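Local structure of restriction endonuclease EcoP15I, modification subunit (Escherichia coli, 4ZCF) at residues Ser64-Leu69 with Ile178-Tyr183. The protein methylates the N6 position of one adenine in the DNA site 5'-CAGCAG-3' using S-adenosyl-L-methionine, and joins the Res subunit for DNA restriction. Numbering follows the deposited sequence.
Sequences SYARLL and IYPRLY
Ala66 and Leu69, one turn apart on helix 63-71, meet Tyr179 and Pro180 in a helix-helix packing of helix 63-71 against helix 171-188 of the DNA methylase region. The two segments cross at -39° with their axes 8.2 Å apart, a close approach consistent with the small Ala66 at this point. Its CB lies 3.8 Å from both CB and CD1 of Tyr179, obliquely placed against the ring, and also touches Pro180 CD. On the next turn Leu69 CB packs against Pro180 CB at 4.1 Å. Between these two contacts the carbonyl of Ala66 faces the proline, with Ala66 O 3.7 Å from Pro180 CB. The other border of the contact belongs to Arg67, whose CG sits 3.9 Å from Tyr179 OH and close to CE1 and CZ. Here it is the aliphatic stem that meets the tyrosine; the guanidinium, at 89° to the ring, bends back over its own helix and covers Ser64 CA. With CG anti to the backbone N (chi1 -177°), the Tyr179 ring runs past Ala66 CB to the Arg67 stem. Cutting Tyr179 back to alanine would keep CB against Ala66 but would probably leave a gap where the ring lay and strip the Arg67 stem of its partner across the contact. Val210 and Ile214 of helix 204-215 also pack on Tyr179, so this side chain links three helices. Farther out, Leu69 O accepts a hydrogen bond from Lys107 in helix 102-113, and Arg181 forms a salt bridge with Asp101 just before that helix. Within helix 171-188, the Tyr179 ring has Pro180 CD at its edge, in plane.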
loop_
_atom_site.group_PDB
_atom_site.type_symbol
_atom_site.label_atom_id
_atom_site.label_comp_id
_atom_site.label_asym_id
_atom_site.label_seq_id
_atom_site.Cartn_x
_atom_site.Cartn_y
_atom_site.Cartn_z
ATOM N N SER A 64 -11.553 14.139 10.995
ATOM C CA SER A 64 -10.713 15.022 11.824
ATOM C C SER A 64 -10.539 14.455 13.223
ATOM O O SER A 64 -9.463 14.614 13.803
ATOM C CB SER A 64 -11.261 16.452 11.868
ATOM O OG SER A 64 -12.663 16.527 12.080
ATOM N N TYR A 65 -11.593 13.777 13.747
ATOM C CA TYR A 65 -11.637 13.074 15.031
ATOM C C TYR A 65 -10.737 11.827 14.992
ATOM O O TYR A 65 -10.036 11.562 15.974
ATOM C CB TYR A 65 -13.091 12.683 15.396
ATOM C CG TYR A 65 -13.251 12.054 16.769
ATOM C CD1 TYR A 65 -13.309 12.841 17.915
ATOM C CD2 TYR A 65 -13.391 10.678 16.917
ATOM C CE1 TYR A 65 -13.459 12.271 19.179
ATOM C CE2 TYR A 65 -13.569 10.097 18.173
ATOM C CZ TYR A 65 -13.592 10.897 19.304
ATOM O OH TYR A 65 -13.767 10.339 20.549
ATOM N N ALA A 66 -10.781 11.048 13.885
ATOM C CA ALA A 66 -9.937 9.853 13.687
ATOM C C ALA A 66 -8.458 10.249 13.595
ATOM O O ALA A 66 -7.615 9.556 14.152
ATOM C CB ALA A 66 -10.363 9.096 12.443
ATOM N N ARG A 67 -8.154 11.386 12.945
ATOM C CA ARG A 67 -6.788 11.930 12.836
ATOM C C ARG A 67 -6.205 12.328 14.229
ATOM O O ARG A 67 -5.029 12.082 14.508
ATOM C CB ARG A 67 -6.739 13.108 11.844
ATOM C CG ARG A 67 -6.709 12.660 10.379
ATOM C CD ARG A 67 -6.405 13.788 9.401
ATOM N NE ARG A 67 -7.602 14.550 9.027
ATOM C CZ ARG A 67 -7.920 15.753 9.506
ATOM N NH1 ARG A 67 -7.125 16.361 10.382
ATOM N NH2 ARG A 67 -9.031 16.359 9.108
ATOM N N LEU A 68 -7.057 12.901 15.096
ATOM C CA LEU A 68 -6.753 13.305 16.468
ATOM C C LEU A 68 -6.434 12.065 17.318
ATOM O O LEU A 68 -5.352 11.990 17.911
ATOM C CB LEU A 68 -7.965 14.062 17.050
ATOM C CG LEU A 68 -7.863 14.516 18.505
ATOM C CD1 LEU A 68 -6.634 15.430 18.738
ATOM C CD2 LEU A 68 -9.120 15.188 18.923
ATOM N N LEU A 69 -7.374 11.088 17.331
ATOM C CA LEU A 69 -7.283 9.789 18.004
ATOM C C LEU A 69 -5.960 9.080 17.790
ATOM O O LEU A 69 -5.525 8.377 18.694
ATOM C CB LEU A 69 -8.416 8.875 17.512
ATOM C CG LEU A 69 -9.562 8.531 18.478
ATOM C CD1 LEU A 69 -10.052 9.761 19.261
ATOM C CD2 LEU A 69 -10.712 7.861 17.729
ATOM N N ILE A 178 -11.807 2.317 12.373
ATOM C CA ILE A 178 -10.575 1.707 11.810
ATOM C C ILE A 178 -9.413 2.627 11.513
ATOM O O ILE A 178 -8.280 2.194 11.701
ATOM C CB ILE A 178 -10.769 0.649 10.676
ATOM C CG1 ILE A 178 -11.682 1.159 9.566
ATOM C CG2 ILE A 178 -11.242 -0.719 11.212
ATOM C CD1 ILE A 178 -11.026 2.001 8.517
ATOM N N TYR A 179 -9.664 3.840 10.946
ATOM C CA TYR A 179 -8.609 4.796 10.575
ATOM C C TYR A 179 -7.403 4.872 11.543
ATOM O O TYR A 179 -6.271 4.658 11.070
ATOM C CB TYR A 179 -9.166 6.214 10.266
ATOM C CG TYR A 179 -8.095 7.194 9.806
ATOM C CD1 TYR A 179 -7.245 7.809 10.721
ATOM C CD2 TYR A 179 -7.896 7.459 8.451
ATOM C CE1 TYR A 179 -6.197 8.624 10.304
ATOM C CE2 TYR A 179 -6.868 8.300 8.024
ATOM C CZ TYR A 179 -6.021 8.881 8.958
ATOM O OH TYR A 179 -4.984 9.704 8.578
ATOM N N PRO A 180 -7.560 5.223 12.860
ATOM C CA PRO A 180 -6.368 5.384 13.701
ATOM C C PRO A 180 -5.612 4.084 13.937
ATOM O O PRO A 180 -4.392 4.102 14.137
ATOM C CB PRO A 180 -6.929 5.992 14.974
ATOM C CG PRO A 180 -8.333 5.505 15.039
ATOM C CD PRO A 180 -8.786 5.549 13.627
ATOM N N ARG A 181 -6.335 2.962 13.910
ATOM C CA ARG A 181 -5.780 1.619 14.075
ATOM C C ARG A 181 -4.866 1.225 12.888
ATOM O O ARG A 181 -3.695 0.874 13.099
ATOM C CB ARG A 181 -6.915 0.627 14.330
ATOM C CG ARG A 181 -7.506 0.822 15.731
ATOM C CD ARG A 181 -8.936 0.389 15.853
ATOM N NE ARG A 181 -9.400 0.476 17.241
ATOM C CZ ARG A 181 -9.855 1.585 17.818
ATOM N NH1 ARG A 181 -9.941 2.722 17.124
ATOM N NH2 ARG A 181 -10.209 1.574 19.096
ATOM N N LEU A 182 -5.364 1.431 11.646
ATOM C CA LEU A 182 -4.634 1.204 10.395
ATOM C C LEU A 182 -3.496 2.192 10.258
ATOM O O LEU A 182 -2.436 1.831 9.743
ATOM C CB LEU A 182 -5.586 1.373 9.208
ATOM C CG LEU A 182 -6.706 0.321 9.017
ATOM C CD1 LEU A 182 -7.406 0.564 7.724
ATOM C CD2 LEU A 182 -6.160 -1.136 9.046
ATOM N N TYR A 183 -3.705 3.449 10.732
ATOM C CA TYR A 183 -2.694 4.492 10.711
ATOM C C TYR A 183 -1.489 4.107 11.559
ATOM O O TYR A 183 -0.368 4.156 11.055
ATOM C CB TYR A 183 -3.293 5.857 11.122
ATOM C CG TYR A 183 -2.314 7.006 10.988
ATOM C CD1 TYR A 183 -2.167 7.689 9.781
ATOM C CD2 TYR A 183 -1.479 7.364 12.046
ATOM C CE1 TYR A 183 -1.239 8.728 9.642
ATOM C CE2 TYR A 183 -0.536 8.382 11.912
ATOM C CZ TYR A 183 -0.444 9.086 10.719
ATOM O OH TYR A 183 0.476 10.100 10.599
#